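Local coordinates for arginase (RocF) (Helicobacter pylori, PDB 4G3H), which probably hydrolyses L-arginine to L-ornithine and urea, using two manganese ions bound in each subunit, at residues 113-118 / 261-266; 275-280 / 303-308. All blocks are in the same frame, centred on the assembly; numbering follows the deposited sequence.

In the fold
Both contacts join a strand of the large parallel sheet to a helix packed on it, and their centres lie about 11 Å apart. Contact 1 sets the end of strand 110-115 against helix 256-269, and contact 2 sets strand 274-280 against helix 293-309. Along the chain they come in series: helix 256-269 is followed directly by strand 274-280. In the sheet, strand 228-234 lies between strands 110-115 and 274-280. The helices meet where Leu304 packs on Leu263 and Gly264, so the two contacts touch through this one leucine. Beyond the strand in contact 1, Asp116 and His118 bind manganese, placing the metal site at the C-terminal edge of this arginase-fold sheet.

Contact 1: residues 113-118 / 261-266; sequences LYLDAH and QLLGLL. With MN (manganese (II) ion), chain F; MN (manganese (II) ion), chain E.
Next to Leu115, whose side chain meets the helix, the flat carboxylate of Asp116 bridges the two manganese ions, OD1 lying 2.2 Å from the ion of chain F and OD2 2.1 Å from that of chain E. The imidazole of His118 has the methyl of Ala117 over one face, offset toward the rim, while at its edge ND1 reaches the manganese of chain F at 2.3 Å and NE2 bonds to Glu250. The carbonyl oxygen of His118 lies in plane at the edge of the Tyr114 ring, and the ring of His91 meets that of Tyr114 nearly parallel. An Asx turn links the ligands: His118 N donates to Asp116 OD1 at 2.6 Å, approaching 43° out of the carboxylate plane.

On the helix side the contact is entirely aliphatic. With CG anti to the backbone N (chi1 177°), Leu262 meets Leu115 tip to tip, CD2 to CD2 at 4.1 Å. The same Leu115 CD2 lies 4.2 Å from Leu263 CD2, whereas its other branch, CD1, is 4.3 Å from Leu266 CD1.

Asp120, Asp234 and Asp236 complete the protein ligands of the metal pair. Strand 110-115 runs between strands 228-234 and 179-182; its residues 113-115 run nearly antiparallel to the helical turn 261-266 (172°), and Phe182 packs against both Leu115 and Leu262.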
loop_
_atom_site.group_PDB
_atom_site.type_symbol
_atom_site.label_atom_id
_atom_site.label_comp_id
_atom_site.label_asym_id
_atom_site.label_seq_id
_atom_site.Cartn_x
_atom_site.Cartn_y
_atom_site.Cartn_z
ATOM N N LEU A 113 5.258 -3.774 5.744
ATOM C CA LEU A 113 6.126 -4.267 4.677
ATOM C C LEU A 113 5.716 -3.368 3.529
ATOM O O LEU A 113 4.576 -3.433 3.063
ATOM C CB LEU A 113 5.826 -5.734 4.355
ATOM C CG LEU A 113 6.130 -6.721 5.490
ATOM C CD1 LEU A 113 5.623 -8.112 5.135
ATOM C CD2 LEU A 113 7.635 -6.743 5.764
ATOM N N TYR A 114 6.640 -2.513 3.098
ATOM C CA TYR A 114 6.364 -1.544 2.042
ATOM C C TYR A 114 7.230 -1.795 0.807
ATOM O O TYR A 114 8.415 -1.466 0.803
ATOM C CB TYR A 114 6.642 -0.133 2.591
ATOM C CG TYR A 114 5.847 0.988 1.959
ATOM C CD1 TYR A 114 4.528 1.229 2.340
ATOM C CD2 TYR A 114 6.421 1.827 1.009
ATOM C CE1 TYR A 114 3.800 2.277 1.801
ATOM C CE2 TYR A 114 5.694 2.891 0.453
ATOM C CZ TYR A 114 4.382 3.108 0.861
ATOM O OH TYR A 114 3.653 4.158 0.352
ATOM N N LEU A 115 6.638 -2.373 -0.233
ATOM C CA LEU A 115 7.361 -2.666 -1.470
ATOM C C LEU A 115 7.078 -1.524 -2.421
ATOM O O LEU A 115 5.943 -1.351 -2.870
ATOM C CB LEU A 115 6.888 -3.997 -2.058
ATOM C CG LEU A 115 7.311 -5.232 -1.252
ATOM C CD1 LEU A 115 6.605 -5.231 0.100
ATOM C CD2 LEU A 115 6.964 -6.502 -2.041
ATOM N N ASP A 116 8.116 -0.761 -2.754
ATOM C CA ASP A 116 7.912 0.431 -3.566
ATOM C C ASP A 116 9.244 0.969 -4.089
ATOM O O ASP A 116 10.299 0.731 -3.495
ATOM C CB ASP A 116 7.264 1.479 -2.654
ATOM C CG ASP A 116 6.599 2.608 -3.399
ATOM O OD1 ASP A 116 7.155 3.132 -4.382
ATOM O OD2 ASP A 116 5.504 2.994 -2.966
ATOM N N ALA A 117 9.193 1.693 -5.200
ATOM C CA ALA A 117 10.396 2.292 -5.753
ATOM C C ALA A 117 10.639 3.583 -4.973
ATOM O O ALA A 117 11.744 4.127 -4.990
ATOM C CB ALA A 117 10.201 2.607 -7.237
ATOM N N HIS A 118 9.596 4.055 -4.283
ATOM C CA HIS A 118 9.661 5.297 -3.505
ATOM C C HIS A 118 9.436 5.113 -2.004
ATOM O O HIS A 118 8.838 4.133 -1.569
ATOM C CB HIS A 118 8.623 6.300 -4.029
ATOM C CG HIS A 118 8.588 6.414 -5.521
ATOM N ND1 HIS A 118 7.754 5.649 -6.304
ATOM C CD2 HIS A 118 9.315 7.173 -6.375
ATOM C CE1 HIS A 118 7.968 5.928 -7.577
ATOM N NE2 HIS A 118 8.913 6.849 -7.648
ATOM N N GLN A 261 9.212 -13.960 -6.282
ATOM C CA GLN A 261 9.998 -14.704 -5.310
ATOM C C GLN A 261 9.990 -14.002 -3.958
ATOM O O GLN A 261 9.769 -14.638 -2.926
ATOM C CB GLN A 261 11.439 -14.863 -5.799
ATOM C CG GLN A 261 11.618 -16.006 -6.773
ATOM C CD GLN A 261 12.832 -15.828 -7.654
ATOM O OE1 GLN A 261 13.928 -15.520 -7.168
ATOM N NE2 GLN A 261 12.651 -16.025 -8.959
ATOM N N LEU A 262 10.235 -12.694 -3.962
ATOM C CA LEU A 262 10.244 -11.942 -2.713
ATOM C C LEU A 262 8.869 -12.011 -2.059
ATOM O O LEU A 262 8.759 -12.248 -0.861
ATOM C CB LEU A 262 10.621 -10.476 -2.949
ATOM C CG LEU A 262 10.594 -9.595 -1.692
ATOM C CD1 LEU A 262 11.716 -10.029 -0.733
ATOM C CD2 LEU A 262 10.766 -8.128 -2.074
ATOM N N LEU A 263 7.820 -11.802 -2.849
ATOM C CA LEU A 263 6.462 -11.849 -2.323
ATOM C C LEU A 263 6.117 -13.189 -1.683
ATOM O O LEU A 263 5.567 -13.236 -0.586
ATOM C CB LEU A 263 5.454 -11.554 -3.434
ATOM C CG LEU A 263 4.906 -10.131 -3.501
ATOM C CD1 LEU A 263 3.887 -10.047 -4.632
ATOM C CD2 LEU A 263 4.263 -9.761 -2.161
ATOM N N GLY A 264 6.436 -14.276 -2.378
ATOM C CA GLY A 264 6.141 -15.600 -1.856
ATOM C C GLY A 264 6.792 -15.873 -0.511
ATOM O O GLY A 264 6.164 -16.437 0.391
ATOM N N LEU A 265 8.054 -15.471 -0.383
ATOM C CA LEU A 265 8.814 -15.658 0.850
ATOM C C LEU A 265 8.261 -14.806 1.990
ATOM O O LEU A 265 8.127 -15.275 3.123
ATOM C CB LEU A 265 10.282 -15.306 0.605
ATOM C CG LEU A 265 11.253 -16.460 0.341
ATOM C CD1 LEU A 265 10.617 -17.521 -0.536
ATOM C CD2 LEU A 265 12.514 -15.896 -0.299
ATOM N N LEU A 266 7.944 -13.549 1.695
ATOM C CA LEU A 266 7.407 -12.669 2.719
ATOM C C LEU A 266 6.044 -13.163 3.199
ATOM O O LEU A 266 5.752 -13.132 4.397
ATOM C CB LEU A 266 7.272 -11.237 2.187
ATOM C CG LEU A 266 8.530 -10.391 1.967
ATOM C CD1 LEU A 266 8.103 -9.024 1.481
ATOM C CD2 LEU A 266 9.329 -10.254 3.253
HETATM MN MN MN F . 5.934 4.256 -5.891
HETATM MN MN MN E . 4.165 4.445 -3.567
#

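Contact 2: residues 275-280 / 303-308; sequences KAVEVT and DLIINS
Ile305 crosses Val277 and Val279 obliquely, its CG2 branch resting on Val277 and its CD1 reaching both valines. The CG2 methyl, anti to the backbone N, settles on Val277, lying 3.9 Å from its CG1 and 4.2 Å from its CB. The longer branch takes the other course: with CG1 beside the backbone N (chi1 -62°) and an extended chi2 of 174°, CD1 is carried along the strand to Val279, where it meets CG2 at 3.5 Å. The two methyls are pressed closer than carbons usually sit. CD1 also stays within 4.0 Å of Val277 CG1, so a single isoleucine spans two successive residues on this face of the strand.

Val277 turns mainly CG1 to it, and Val279 its CG2. Between them Glu278 points away, to the other face of the sheet, where OE1 bonds to Tyr230 and OE2 to Ser88. On the helix, Ser308 folds its hydroxyl back to donate to the carbonyl of Leu304, OG to O at 2.8 Å; that oxygen also accepts from Ser308 N, so two donors grip it one turn on. Leu304 also packs on Leu267 of helix 256-269.

No hydrogen bond or charge pair joins strand 274-280 to helix 293-309 within these residues. The strand's backbone hydrogen-bonds to its sheet neighbours, among them Ile86 on one flank and Leu231 on the other, leaving helix and strand to meet here through buried hydrocarbon alone. Such a contact has no bond direction of its own; shape fit among the branched side chains, tight at Val279, is what these residues contribute to seating the helix on the sheet.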
loop_
_atom_site.group_PDB
_atom_site.type_symbol
_atom_site.label_atom_id
_atom_site.label_comp_id
_atom_site.label_asym_id
_atom_site.label_seq_id
_atom_site.Cartn_x
_atom_site.Cartn_y
_atom_site.Cartn_z
ATOM N N LYS A 275 -2.207 -9.334 8.350
ATOM C CA LYS A 275 -3.653 -9.136 8.421
ATOM C C LYS A 275 -4.251 -8.409 7.219
ATOM O O LYS A 275 -5.470 -8.288 7.108
ATOM C CB LYS A 275 -4.027 -8.394 9.713
ATOM C CG LYS A 275 -3.583 -9.117 10.977
ATOM C CD LYS A 275 -4.122 -10.538 10.993
ATOM C CE LYS A 275 -3.492 -11.366 12.099
ATOM N NZ LYS A 275 -3.933 -12.791 12.046
ATOM N N ALA A 276 -3.405 -7.913 6.323
ATOM C CA ALA A 276 -3.914 -7.235 5.138
ATOM C C ALA A 276 -2.857 -7.035 4.073
ATOM O O ALA A 276 -1.667 -6.913 4.375
ATOM C CB ALA A 276 -4.529 -5.880 5.516
ATOM N N VAL A 277 -3.303 -7.021 2.820
ATOM C CA VAL A 277 -2.413 -6.780 1.699
ATOM C C VAL A 277 -3.038 -5.748 0.771
ATOM O O VAL A 277 -4.212 -5.852 0.387
ATOM C CB VAL A 277 -2.114 -8.052 0.895
ATOM C CG1 VAL A 277 -1.225 -7.697 -0.284
ATOM C CG2 VAL A 277 -1.419 -9.097 1.784
ATOM N N GLU A 278 -2.238 -4.746 0.429
ATOM C CA GLU A 278 -2.650 -3.669 -0.451
ATOM C C GLU A 278 -1.766 -3.701 -1.701
ATOM O O GLU A 278 -0.534 -3.739 -1.591
ATOM C CB GLU A 278 -2.463 -2.326 0.267
ATOM C CG GLU A 278 -2.830 -1.090 -0.548
ATOM C CD GLU A 278 -2.153 0.175 -0.031
ATOM O OE1 GLU A 278 -1.700 0.190 1.134
ATOM O OE2 GLU A 278 -2.077 1.164 -0.787
ATOM N N VAL A 279 -2.382 -3.712 -2.880
ATOM C CA VAL A 279 -1.622 -3.695 -4.135
ATOM C C VAL A 279 -2.118 -2.443 -4.829
ATOM O O VAL A 279 -3.321 -2.251 -4.996
ATOM C CB VAL A 279 -1.876 -4.952 -5.005
ATOM C CG1 VAL A 279 -1.043 -4.870 -6.286
ATOM C CG2 VAL A 279 -1.492 -6.207 -4.233
ATOM N N THR A 280 -1.195 -1.583 -5.232
ATOM C CA THR A 280 -1.586 -0.305 -5.801
ATOM C C THR A 280 -0.744 0.175 -6.979
ATOM O O THR A 280 0.265 -0.430 -7.334
ATOM C CB THR A 280 -1.520 0.762 -4.682
ATOM O OG1 THR A 280 -2.176 1.963 -5.096
ATOM C CG2 THR A 280 -0.057 1.067 -4.351
ATOM N N ASP A 303 -3.022 -13.570 -8.023
ATOM C CA ASP A 303 -3.265 -14.998 -7.784
ATOM C C ASP A 303 -2.333 -15.512 -6.691
ATOM O O ASP A 303 -2.744 -16.258 -5.808
ATOM C CB ASP A 303 -3.011 -15.841 -9.038
ATOM C CG ASP A 303 -4.017 -15.587 -10.133
ATOM O OD1 ASP A 303 -5.199 -15.329 -9.820
ATOM O OD2 ASP A 303 -3.622 -15.665 -11.317
ATOM N N LEU A 304 -1.067 -15.121 -6.778
ATOM C CA LEU A 304 -0.067 -15.533 -5.809
ATOM C C LEU A 304 -0.436 -15.063 -4.399
ATOM O O LEU A 304 -0.339 -15.824 -3.437
ATOM C CB LEU A 304 1.300 -14.980 -6.221
ATOM C CG LEU A 304 2.526 -15.288 -5.363
ATOM C CD1 LEU A 304 3.773 -15.149 -6.204
ATOM C CD2 LEU A 304 2.583 -14.352 -4.181
ATOM N N ILE A 305 -0.853 -13.809 -4.278
ATOM C CA ILE A 305 -1.238 -13.265 -2.980
ATOM C C ILE A 305 -2.485 -13.959 -2.449
ATOM O O ILE A 305 -2.540 -14.379 -1.289
ATOM C CB ILE A 305 -1.547 -11.765 -3.074
ATOM C CG1 ILE A 305 -0.296 -11.004 -3.513
ATOM C CG2 ILE A 305 -2.083 -11.262 -1.739
ATOM C CD1 ILE A 305 -0.534 -9.528 -3.764
ATOM N N ILE A 306 -3.490 -14.073 -3.309
ATOM C CA ILE A 306 -4.746 -14.697 -2.929
ATOM C C ILE A 306 -4.585 -16.161 -2.550
ATOM O O ILE A 306 -5.087 -16.601 -1.508
ATOM C CB ILE A 306 -5.769 -14.573 -4.061
ATOM C CG1 ILE A 306 -6.093 -13.091 -4.284
ATOM C CG2 ILE A 306 -7.043 -15.355 -3.709
ATOM C CD1 ILE A 306 -6.955 -12.820 -5.506
ATOM N N ASN A 307 -3.873 -16.915 -3.384
ATOM C CA ASN A 307 -3.670 -18.330 -3.121
ATOM C C ASN A 307 -2.840 -18.625 -1.875
ATOM O O ASN A 307 -2.984 -19.680 -1.267
ATOM C CB ASN A 307 -3.071 -19.013 -4.352
ATOM C CG ASN A 307 -4.059 -19.078 -5.511
ATOM O OD1 ASN A 307 -5.240 -19.360 -5.310
ATOM N ND2 ASN A 307 -3.582 -18.819 -6.723
ATOM N N SER A 308 -1.986 -17.693 -1.476
ATOM C CA SER A 308 -1.174 -17.900 -0.278
ATOM C C SER A 308 -1.925 -17.495 0.986
ATOM O O SER A 308 -1.829 -18.169 2.007
ATOM C CB SER A 308 0.122 -17.090 -0.356
ATOM O OG SER A 308 0.883 -17.462 -1.490
#